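Local coordinates for protein TarM (PDB 4X7R) that belongs to the glycosyl transferases group 1 family, has the two-domain GT-B fold and holds uridine-5'-diphosphate in this structure, at residues R25-E28 / F29-D33; V279-T283 / E284-L288; A450-I453 / L454-V457; D430-D434 / N435-Y439. The protein carries 1 engineered substitution. All blocks are in the same frame, centred on the assembly; numbering follows the deposited sequence.

Contact 1 of 4, residues R25-E28 / F29-D33; sequences RSKE and FYDAD
With CG swung away from its backbone N (chi1 -161°), Arg-25 lays CG and CD alongside the ring of Phe-29, whose own CG stands beside its backbone N (chi1 -71°). The two side chains point the same way, Arg-25 CD coming to 3.4 Å from Phe-29 CE2. The guanidinium plane is turned 56° from the ring, and Arg-25 NH2 forms a salt bridge with Asp-226, so the aliphatic part of the arginine does the packing while its charge is satisfied elsewhere. One residue on, Ser-26 OG lies in the ring plane at the edge of Tyr-30, 3.6 Å from Tyr-30 CD2; Ser-26 OG bonds to Ala-36 O, and Tyr-30 OH to Asp-37 OD1. Helical backbone bonds carry these pairs, from Phe-29 N to Arg-25 O at 3.0 Å down to a more bent one, Ala-32 N to Glu-28 O at 3.2 Å. On the outer side Lys-27 NZ meets Glu-28 OE2 at 2.8 Å from above the carboxylate plane. This salt bridge and another from Asp-31 OD1 to Arg-63 may offset the like charges of Glu-28 OE1 and Asp-31 OD2, 4.3 Å apart. Asp-33, at positive phi, closes the helix as the C-prime residue of a Schellman motif. Helix 17-31 is the crossover between strands 3-7 and 36-40; Phe-29 packs on Ile-4 of strand 3-7 and meets Trp-487 of helix 480-492 edge-to-face.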
loop_
_atom_site.group_PDB
_atom_site.type_symbol
_atom_site.label_atom_id
_atom_site.label_comp_id
_atom_site.label_asym_id
_atom_site.label_seq_id
_atom_site.Cartn_x
_atom_site.Cartn_y
_atom_site.Cartn_z
ATOM N N ARG A 25 13.918 -0.944 1.833
ATOM C CA ARG A 25 14.560 -2.198 2.252
ATOM C C ARG A 25 15.205 -2.876 1.054
ATOM O O ARG A 25 16.286 -3.434 1.177
ATOM C CB ARG A 25 13.540 -3.156 2.897
ATOM C CG ARG A 25 14.227 -4.244 3.746
ATOM C CD ARG A 25 13.325 -5.373 4.184
ATOM N NE ARG A 25 12.143 -4.884 4.901
ATOM C CZ ARG A 25 10.918 -5.352 4.710
ATOM N NH1 ARG A 25 10.699 -6.306 3.818
ATOM N NH2 ARG A 25 9.897 -4.853 5.392
ATOM N N SER A 26 14.523 -2.851 -0.112
ATOM C CA SER A 26 15.063 -3.466 -1.332
ATOM C C SER A 26 16.342 -2.758 -1.725
ATOM O O SER A 26 17.355 -3.415 -2.006
ATOM C CB SER A 26 14.047 -3.394 -2.465
ATOM O OG SER A 26 14.663 -3.940 -3.610
ATOM N N LYS A 27 16.325 -1.417 -1.708
ATOM C CA LYS A 27 17.521 -0.615 -2.030
ATOM C C LYS A 27 18.696 -0.989 -1.103
ATOM O O LYS A 27 19.805 -1.192 -1.580
ATOM C CB LYS A 27 17.222 0.893 -1.931
ATOM C CG LYS A 27 18.459 1.745 -2.239
ATOM C CD LYS A 27 18.418 3.107 -1.633
ATOM C CE LYS A 27 19.382 3.240 -0.483
ATOM N NZ LYS A 27 18.767 3.992 0.652
ATOM N N GLU A 28 18.431 -1.133 0.204
ATOM C CA GLU A 28 19.479 -1.481 1.184
ATOM C C GLU A 28 20.046 -2.885 0.985
ATOM O O GLU A 28 21.258 -3.039 1.042
ATOM C CB GLU A 28 19.011 -1.229 2.625
ATOM C CG GLU A 28 18.807 0.250 2.936
ATOM C CD GLU A 28 20.001 1.182 2.765
ATOM O OE1 GLU A 28 21.152 0.695 2.671
ATOM O OE2 GLU A 28 19.778 2.414 2.737
ATOM N N PHE A 29 19.176 -3.903 0.712
ATOM C CA PHE A 29 19.673 -5.258 0.460
ATOM C C PHE A 29 20.512 -5.342 -0.839
ATOM O O PHE A 29 21.570 -5.978 -0.845
ATOM C CB PHE A 29 18.543 -6.307 0.518
ATOM C CG PHE A 29 17.973 -6.579 1.902
ATOM C CD1 PHE A 29 18.814 -6.704 3.012
ATOM C CD2 PHE A 29 16.611 -6.831 2.075
ATOM C CE1 PHE A 29 18.290 -6.997 4.278
ATOM C CE2 PHE A 29 16.104 -7.195 3.323
ATOM C CZ PHE A 29 16.936 -7.227 4.426
ATOM N N TYR A 30 20.075 -4.653 -1.911
ATOM C CA TYR A 30 20.814 -4.598 -3.170
ATOM C C TYR A 30 22.189 -3.952 -2.969
ATOM O O TYR A 30 23.170 -4.437 -3.530
ATOM C CB TYR A 30 20.009 -3.850 -4.247
ATOM C CG TYR A 30 19.203 -4.767 -5.141
ATOM C CD1 TYR A 30 19.822 -5.530 -6.130
ATOM C CD2 TYR A 30 17.822 -4.860 -5.014
ATOM C CE1 TYR A 30 19.081 -6.374 -6.962
ATOM C CE2 TYR A 30 17.070 -5.702 -5.841
ATOM C CZ TYR A 30 17.705 -6.450 -6.818
ATOM O OH TYR A 30 16.980 -7.300 -7.612
ATOM N N ASP A 31 22.276 -2.892 -2.142
ATOM C CA ASP A 31 23.577 -2.232 -1.832
ATOM C C ASP A 31 24.509 -3.159 -1.039
ATOM O O ASP A 31 25.717 -3.027 -1.126
ATOM C CB ASP A 31 23.346 -0.915 -1.067
ATOM C CG ASP A 31 22.796 0.198 -1.945
ATOM O OD1 ASP A 31 22.714 -0.002 -3.190
ATOM O OD2 ASP A 31 22.506 1.283 -1.412
ATOM N N ALA A 32 23.941 -4.098 -0.270
ATOM C CA ALA A 32 24.694 -5.073 0.519
ATOM C C ALA A 32 24.902 -6.365 -0.306
ATOM O O ALA A 32 25.347 -7.382 0.231
ATOM C CB ALA A 32 23.961 -5.356 1.828
ATOM N N ASP A 33 24.621 -6.288 -1.625
ATOM C CA ASP A 33 24.754 -7.351 -2.613
ATOM C C ASP A 33 23.826 -8.549 -2.413
ATOM O O ASP A 33 24.200 -9.694 -2.693
ATOM C CB ASP A 33 26.244 -7.710 -2.879
ATOM C CG ASP A 33 27.011 -6.590 -3.570
ATOM O OD1 ASP A 33 26.610 -6.199 -4.701
ATOM O OD2 ASP A 33 27.997 -6.091 -2.982
#

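Contact 2 of 4, residues V279-T283 / E284-L288; sequences VIVLT and EAQRL
Val-281, the last residue of its strand, faces the first turn of the following helix with two branches that meet different partners. Its CG2 lies across the base of Arg-287, the two side chains at about a right angle, with Val-281 CG2 3.7 Å from Arg-287 CB. Its CB and CG1 slant across the end of Gln-286, Val-281 CB standing 3.8 Å from Gln-286 OE1. Gln-286 reaches this far because CG is anti to its backbone N (chi1 -171°) and the chain stays extended beyond it. Between them Thr-283 is the N-cap of helix 284-293. A chi1 of 69° tucks its OG1 between backbone N and carbonyl carbon, where it accepts a long, weak but fairly straight bond from Gln-286 N at 3.4 Å. Arg-287 N reaches Thr-283 O at 3.5 Å, likewise weakly. Two waters converge on the amide oxygen of Gln-286: one joins Gln-286 OE1 at 2.6 Å to Leu-282 N at 3.0 Å, the other joins Gln-286 OE1 to Thr-283 OG1. Gln-286 NE2 goes to Val-250 O and His-252 ND1. The capping bond and the first helical bond both being long and weak, water and a buried amide probably share the work of holding the strand-to-helix turn, and the water on Leu-282 N is likely to steady the backbone of Leu-282, whose side chain touches the bound (2S)-2,3-dihydroxypropyl 2-acetamido-2-deoxy-alpha-D-glucopyranoside.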
loop_
_atom_site.group_PDB
_atom_site.type_symbol
_atom_site.label_atom_id
_atom_site.label_comp_id
_atom_site.label_asym_id
_atom_site.label_seq_id
_atom_site.Cartn_x
_atom_site.Cartn_y
_atom_site.Cartn_z
ATOM N N VAL A 279 9.296 -13.625 13.288
ATOM C CA VAL A 279 8.299 -12.579 13.112
ATOM C C VAL A 279 8.966 -11.294 13.597
ATOM O O VAL A 279 9.460 -11.217 14.730
ATOM C CB VAL A 279 6.964 -12.927 13.800
ATOM C CG1 VAL A 279 6.037 -11.704 13.887
ATOM C CG2 VAL A 279 6.274 -14.080 13.052
ATOM N N ILE A 280 9.053 -10.318 12.694
ATOM C CA ILE A 280 9.714 -9.041 12.945
ATOM C C ILE A 280 8.713 -7.965 13.306
ATOM O O ILE A 280 7.684 -7.828 12.649
ATOM C CB ILE A 280 10.650 -8.619 11.753
ATOM C CG1 ILE A 280 11.971 -9.432 11.726
ATOM C CG2 ILE A 280 11.001 -7.101 11.795
ATOM C CD1 ILE A 280 11.917 -10.845 11.282
ATOM N N VAL A 281 9.025 -7.203 14.369
ATOM C CA VAL A 281 8.260 -6.038 14.788
ATOM C C VAL A 281 9.217 -4.868 14.725
ATOM O O VAL A 281 10.424 -5.073 14.763
ATOM C CB VAL A 281 7.484 -6.167 16.114
ATOM C CG1 VAL A 281 6.397 -7.231 15.994
ATOM C CG2 VAL A 281 8.414 -6.436 17.301
ATOM N N LEU A 282 8.694 -3.648 14.635
ATOM C CA LEU A 282 9.541 -2.493 14.421
ATOM C C LEU A 282 10.135 -1.857 15.661
ATOM O O LEU A 282 11.115 -1.115 15.533
ATOM C CB LEU A 282 8.821 -1.453 13.552
ATOM C CG LEU A 282 8.295 -1.958 12.177
ATOM C CD1 LEU A 282 7.232 -1.003 11.639
ATOM C CD2 LEU A 282 9.444 -2.139 11.183
ATOM N N THR A 283 9.526 -2.082 16.845
ATOM C CA THR A 283 10.035 -1.466 18.085
ATOM C C THR A 283 10.221 -2.520 19.156
ATOM O O THR A 283 9.630 -3.599 19.060
ATOM C CB THR A 283 9.096 -0.313 18.583
ATOM O OG1 THR A 283 7.888 -0.873 19.024
ATOM C CG2 THR A 283 8.795 0.749 17.506
ATOM N N GLU A 284 11.079 -2.227 20.158
ATOM C CA GLU A 284 11.321 -3.141 21.288
ATOM C C GLU A 284 10.061 -3.299 22.131
ATOM O O GLU A 284 9.782 -4.401 22.614
ATOM C CB GLU A 284 12.496 -2.659 22.189
ATOM C CG GLU A 284 13.848 -2.567 21.465
ATOM C CD GLU A 284 14.489 -3.861 20.976
ATOM O OE1 GLU A 284 14.025 -4.954 21.379
ATOM O OE2 GLU A 284 15.443 -3.778 20.164
ATOM N N ALA A 285 9.307 -2.209 22.324
ATOM C CA ALA A 285 8.085 -2.242 23.156
ATOM C C ALA A 285 7.036 -3.194 22.612
ATOM O O ALA A 285 6.476 -3.965 23.383
ATOM C CB ALA A 285 7.518 -0.831 23.346
ATOM N N GLN A 286 6.836 -3.229 21.285
ATOM C CA GLN A 286 5.871 -4.169 20.703
ATOM C C GLN A 286 6.314 -5.601 20.912
ATOM O O GLN A 286 5.470 -6.450 21.169
ATOM C CB GLN A 286 5.626 -3.883 19.190
ATOM C CG GLN A 286 4.460 -4.714 18.601
ATOM C CD GLN A 286 3.994 -4.284 17.224
ATOM O OE1 GLN A 286 4.695 -3.611 16.487
ATOM N NE2 GLN A 286 2.804 -4.708 16.833
ATOM N N ARG A 287 7.625 -5.888 20.773
ATOM C CA ARG A 287 8.176 -7.239 20.964
ATOM C C ARG A 287 7.893 -7.747 22.378
ATOM O O ARG A 287 7.419 -8.880 22.539
ATOM C CB ARG A 287 9.695 -7.260 20.691
ATOM C CG ARG A 287 10.339 -8.591 21.029
ATOM C CD ARG A 287 11.818 -8.612 20.676
ATOM N NE ARG A 287 12.408 -9.869 21.139
ATOM C CZ ARG A 287 12.900 -10.038 22.360
ATOM N NH1 ARG A 287 12.900 -9.030 23.231
ATOM N NH2 ARG A 287 13.397 -11.213 22.721
ATOM N N LEU A 288 8.116 -6.895 23.384
ATOM C CA LEU A 288 7.845 -7.247 24.779
ATOM C C LEU A 288 6.355 -7.466 25.025
ATOM O O LEU A 288 5.980 -8.431 25.705
ATOM C CB LEU A 288 8.414 -6.173 25.742
ATOM C CG LEU A 288 9.947 -5.977 25.667
ATOM C CD1 LEU A 288 10.377 -4.735 26.409
ATOM C CD2 LEU A 288 10.679 -7.181 26.210
HETATM O O HOH W 1 5.796 -3.339 14.158
HETATM O O HOH W 2 6.474 -1.610 16.771
#

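Contact 3 of 4, residues A450-I453 / L454-V457; sequences ADKI and LQLV
Ile-453 and Val-457 form the close-packed end of this helical turn, whereas Lys-452 and Gln-455 make a looser pair on another flank. Val-457 N gives a short, straight bond to Ile-453 O at 2.7 Å, and Val-457 CG2, held between backbone N and carbonyl carbon by a chi1 of -72°, comes to 3.2 Å from the same Ile-453 O. The side chains themselves barely touch, Ile-453 CG2 to Val-457 CG1 being 4.4 Å. Ile-453 rests on Leu-395 and Val-397, and Val-457 on Leu-395. Leu-454 folds back over the preceding turn, its CD1 3.4 Å from Ala-450 O, and both Leu-454 and Ala-450 reach Val-343 of helix 333-346. Helix 446-457 thus lies against the six-stranded parallel sheet of the Rossmann-like domain that contains the group 1 family region of this GT-B protein, with strands 395-398 and 438-441 among its supports. Toward the solvent, Lys-452 and Gln-455 run side by side, pointing the same way. Between the two, methylene carbons meet the amide: Lys-452 CD and CE both lie 3.7 Å from Gln-455 NE2. Tyr-439 of strand 438-441 touches both side chains. Bends at chi2 (-70°) and chi4 carry the ammonium of Lys-452 toward Asp-448, a long and weak ion pair. Asp-451 is exposed, its backbone O taking Gln-455 N at 3.0 Å.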
loop_
_atom_site.group_PDB
_atom_site.type_symbol
_atom_site.label_atom_id
_atom_site.label_comp_id
_atom_site.label_asym_id
_atom_site.label_seq_id
_atom_site.Cartn_x
_atom_site.Cartn_y
_atom_site.Cartn_z
ATOM N N ALA A 450 -2.128 21.779 21.066
ATOM C CA ALA A 450 -2.327 23.110 20.487
ATOM C C ALA A 450 -1.332 24.102 21.123
ATOM O O ALA A 450 -0.728 24.898 20.402
ATOM C CB ALA A 450 -3.758 23.577 20.711
ATOM N N ASP A 451 -1.110 23.988 22.452
ATOM C CA ASP A 451 -0.168 24.811 23.218
ATOM C C ASP A 451 1.275 24.629 22.747
ATOM O O ASP A 451 1.991 25.619 22.594
ATOM C CB ASP A 451 -0.264 24.505 24.729
ATOM C CG ASP A 451 -1.451 25.127 25.452
ATOM O OD1 ASP A 451 -2.058 26.083 24.902
ATOM O OD2 ASP A 451 -1.755 24.680 26.585
ATOM N N LYS A 452 1.696 23.370 22.506
ATOM C CA LYS A 452 3.062 23.057 22.071
ATOM C C LYS A 452 3.341 23.484 20.641
ATOM O O LYS A 452 4.454 23.927 20.353
ATOM C CB LYS A 452 3.441 21.587 22.335
ATOM C CG LYS A 452 3.394 21.208 23.825
ATOM C CD LYS A 452 4.482 21.834 24.690
ATOM C CE LYS A 452 4.185 21.700 26.169
ATOM N NZ LYS A 452 4.279 20.295 26.644
ATOM N N ILE A 453 2.326 23.403 19.762
ATOM C CA ILE A 453 2.419 23.851 18.372
ATOM C C ILE A 453 2.635 25.372 18.391
ATOM O O ILE A 453 3.552 25.855 17.723
ATOM C CB ILE A 453 1.175 23.412 17.545
ATOM C CG1 ILE A 453 1.251 21.903 17.211
ATOM C CG2 ILE A 453 1.005 24.262 16.262
ATOM C CD1 ILE A 453 -0.096 21.235 16.944
ATOM N N LEU A 454 1.837 26.100 19.220
ATOM C CA LEU A 454 1.907 27.552 19.373
ATOM C C LEU A 454 3.268 28.023 19.876
ATOM O O LEU A 454 3.829 28.940 19.285
ATOM C CB LEU A 454 0.764 28.081 20.248
ATOM C CG LEU A 454 -0.602 28.152 19.577
ATOM C CD1 LEU A 454 -1.708 28.118 20.604
ATOM C CD2 LEU A 454 -0.720 29.371 18.687
ATOM N N GLN A 455 3.823 27.370 20.921
ATOM C CA GLN A 455 5.161 27.666 21.454
ATOM C C GLN A 455 6.190 27.503 20.320
ATOM O O GLN A 455 6.966 28.414 20.057
ATOM C CB GLN A 455 5.538 26.696 22.599
ATOM C CG GLN A 455 4.803 26.896 23.920
ATOM C CD GLN A 455 5.126 25.808 24.929
ATOM O OE1 GLN A 455 6.277 25.372 25.085
ATOM N NE2 GLN A 455 4.114 25.362 25.663
ATOM N N LEU A 456 6.137 26.364 19.617
ATOM C CA LEU A 456 7.050 26.015 18.535
ATOM C C LEU A 456 6.964 26.916 17.284
ATOM O O LEU A 456 8.016 27.384 16.835
ATOM C CB LEU A 456 6.950 24.512 18.218
ATOM C CG LEU A 456 8.245 23.682 18.085
ATOM C CD1 LEU A 456 9.287 24.052 19.108
ATOM C CD2 LEU A 456 7.951 22.192 18.198
ATOM N N VAL A 457 5.739 27.202 16.751
ATOM C CA VAL A 457 5.561 28.078 15.569
ATOM C C VAL A 457 6.009 29.517 15.815
ATOM O O VAL A 457 6.362 30.206 14.856
ATOM C CB VAL A 457 4.151 28.081 14.904
ATOM C CG1 VAL A 457 3.858 26.800 14.155
ATOM C CG2 VAL A 457 3.035 28.441 15.882
#

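Contact 4 of 4, residues D430-D434 / N435-Y439; sequences DFIED and NKNGY
Hydrogen bonds centred on Asn-437 and Glu-433 hold the turn. Glu-433 O accepts twice, from Lys-436 N at 2.9 Å and, straighter and in the carbonyl plane, from Asn-437 N at 3.0 Å. The amide of Asn-437, brought over the chain by a chi1 of 70°, works at both ends: OD1 takes Glu-433 N at 2.8 Å from above its carbonyl plane, while ND2 gives to Phe-431 O at 3.2 Å. A water links Asn-437 ND2 to Glu-433 OE1. Charge adds less: the extended chain of Lys-436 lies alongside Glu-433, with a weak salt bridge from Lys-436 NZ to Glu-433 OE1 at 3.4 Å. Among the packing contacts, Ile-432 CG2 sits 3.7 Å from Asn-437 OD1, and Asp-434 OD1 lies at the edge of the Tyr-439 ring, in its plane, 3.7 Å from Tyr-439 CD1. Asp-434 OD1 is itself bonded to Leu-440 N, and the Tyr-439 ring meets Phe-466 edge-to-face. Asp-434 and Asn-435, the latter at positive phi, are the central residues of a type II beta turn, which reverses the chain from helix 428-431 into strand 438-441 within a beta-alpha-beta unit.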
loop_
_atom_site.group_PDB
_atom_site.type_symbol
_atom_site.label_atom_id
_atom_site.label_comp_id
_atom_site.label_asym_id
_atom_site.label_seq_id
_atom_site.Cartn_x
_atom_site.Cartn_y
_atom_site.Cartn_z
ATOM N N ASP A 430 10.170 6.258 20.997
ATOM C CA ASP A 430 11.465 5.664 20.667
ATOM C C ASP A 430 12.397 6.740 20.155
ATOM O O ASP A 430 13.593 6.713 20.468
ATOM C CB ASP A 430 11.323 4.621 19.564
ATOM C CG ASP A 430 10.902 3.256 20.026
ATOM O OD1 ASP A 430 10.462 3.129 21.186
ATOM O OD2 ASP A 430 11.071 2.304 19.259
ATOM N N PHE A 431 11.867 7.678 19.350
ATOM C CA PHE A 431 12.728 8.683 18.720
ATOM C C PHE A 431 12.522 10.125 19.143
ATOM O O PHE A 431 13.437 10.928 18.997
ATOM C CB PHE A 431 12.729 8.498 17.191
ATOM C CG PHE A 431 11.361 8.321 16.582
ATOM C CD1 PHE A 431 10.527 9.415 16.377
ATOM C CD2 PHE A 431 10.913 7.063 16.197
ATOM C CE1 PHE A 431 9.258 9.251 15.828
ATOM C CE2 PHE A 431 9.639 6.897 15.664
ATOM C CZ PHE A 431 8.817 7.995 15.476
ATOM N N ILE A 432 11.337 10.467 19.675
ATOM C CA ILE A 432 11.118 11.835 20.139
ATOM C C ILE A 432 11.630 11.931 21.576
ATOM O O ILE A 432 11.260 11.098 22.400
ATOM C CB ILE A 432 9.640 12.326 19.992
ATOM C CG1 ILE A 432 9.162 12.266 18.509
ATOM C CG2 ILE A 432 9.450 13.738 20.611
ATOM C CD1 ILE A 432 7.650 12.502 18.318
ATOM N N GLU A 433 12.487 12.939 21.864
ATOM C CA GLU A 433 13.010 13.221 23.199
ATOM C C GLU A 433 12.309 14.506 23.601
ATOM O O GLU A 433 12.625 15.583 23.078
ATOM C CB GLU A 433 14.542 13.364 23.196
ATOM C CG GLU A 433 15.249 12.058 22.841
ATOM C CD GLU A 433 16.745 11.964 23.091
ATOM O OE1 GLU A 433 17.461 12.965 22.857
ATOM O OE2 GLU A 433 17.209 10.860 23.458
ATOM N N ASP A 434 11.250 14.356 24.409
ATOM C CA ASP A 434 10.374 15.435 24.849
ATOM C C ASP A 434 11.140 16.631 25.342
ATOM O O ASP A 434 12.033 16.480 26.170
ATOM C CB ASP A 434 9.373 14.970 25.926
ATOM C CG ASP A 434 8.380 16.056 26.290
ATOM O OD1 ASP A 434 7.477 16.327 25.480
ATOM O OD2 ASP A 434 8.545 16.676 27.357
ATOM N N ASN A 435 10.806 17.815 24.785
ATOM C CA ASN A 435 11.394 19.115 25.097
ATOM C C ASN A 435 12.893 19.207 24.713
ATOM O O ASN A 435 13.584 20.128 25.141
ATOM C CB ASN A 435 11.111 19.484 26.565
ATOM C CG ASN A 435 11.189 20.943 26.896
ATOM O OD1 ASN A 435 10.838 21.821 26.096
ATOM N ND2 ASN A 435 11.636 21.219 28.108
ATOM N N LYS A 436 13.376 18.284 23.854
ATOM C CA LYS A 436 14.765 18.283 23.384
ATOM C C LYS A 436 14.819 18.264 21.848
ATOM O O LYS A 436 15.550 19.053 21.261
ATOM C CB LYS A 436 15.572 17.131 24.011
ATOM C CG LYS A 436 17.016 17.055 23.517
ATOM C CD LYS A 436 17.827 15.992 24.233
ATOM C CE LYS A 436 19.214 15.859 23.651
ATOM N NZ LYS A 436 19.979 14.777 24.325
ATOM N N ASN A 437 14.015 17.404 21.195
ATOM C CA ASN A 437 13.990 17.341 19.732
ATOM C C ASN A 437 12.558 17.401 19.163
ATOM O O ASN A 437 12.347 17.263 17.958
ATOM C CB ASN A 437 14.776 16.118 19.253
ATOM C CG ASN A 437 14.138 14.781 19.528
ATOM O OD1 ASN A 437 12.922 14.660 19.676
ATOM N ND2 ASN A 437 14.935 13.725 19.475
ATOM N N GLY A 438 11.601 17.623 20.061
ATOM C CA GLY A 438 10.172 17.699 19.775
ATOM C C GLY A 438 9.356 17.530 21.045
ATOM O O GLY A 438 9.896 17.617 22.158
ATOM N N TYR A 439 8.046 17.271 20.882
ATOM C CA TYR A 439 7.149 17.085 22.020
ATOM C C TYR A 439 6.306 15.830 21.908
ATOM O O TYR A 439 5.754 15.538 20.833
ATOM C CB TYR A 439 6.235 18.309 22.222
ATOM C CG TYR A 439 6.945 19.580 22.644
ATOM C CD1 TYR A 439 7.568 19.679 23.886
ATOM C CD2 TYR A 439 6.916 20.717 21.838
ATOM C CE1 TYR A 439 8.202 20.858 24.289
ATOM C CE2 TYR A 439 7.518 21.911 22.246
ATOM C CZ TYR A 439 8.175 21.971 23.462
ATOM O OH TYR A 439 8.790 23.142 23.839
HETATM O O HOH W 3 17.453 14.226 20.515
#

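How the contacts relate
Along the chain the order is contact 1, contact 2, contact 4, contact 3. Contacts 1 and 2 belong to beta-alpha-beta units of one seven-stranded parallel sheet, their centres about 22 Å apart; contacts 3 and 4 lie on and against the six-stranded sheet of the other Rossmann-like domain, centres about 14 Å apart. There the edge strand 438-441 runs on to helix 446-457, and Tyr-439 of contact 4 packs against Lys-452, Gln-455 and Leu-456 of contact 3. The two domains touch where contacts 2 and 4 meet, Thr-283 CG2 lying 3.3 Å from Asp-430 OD2. Contacts 1 and 3 are farthest apart, centres about 40 Å apart, consistent with the two-domain GT-B fold.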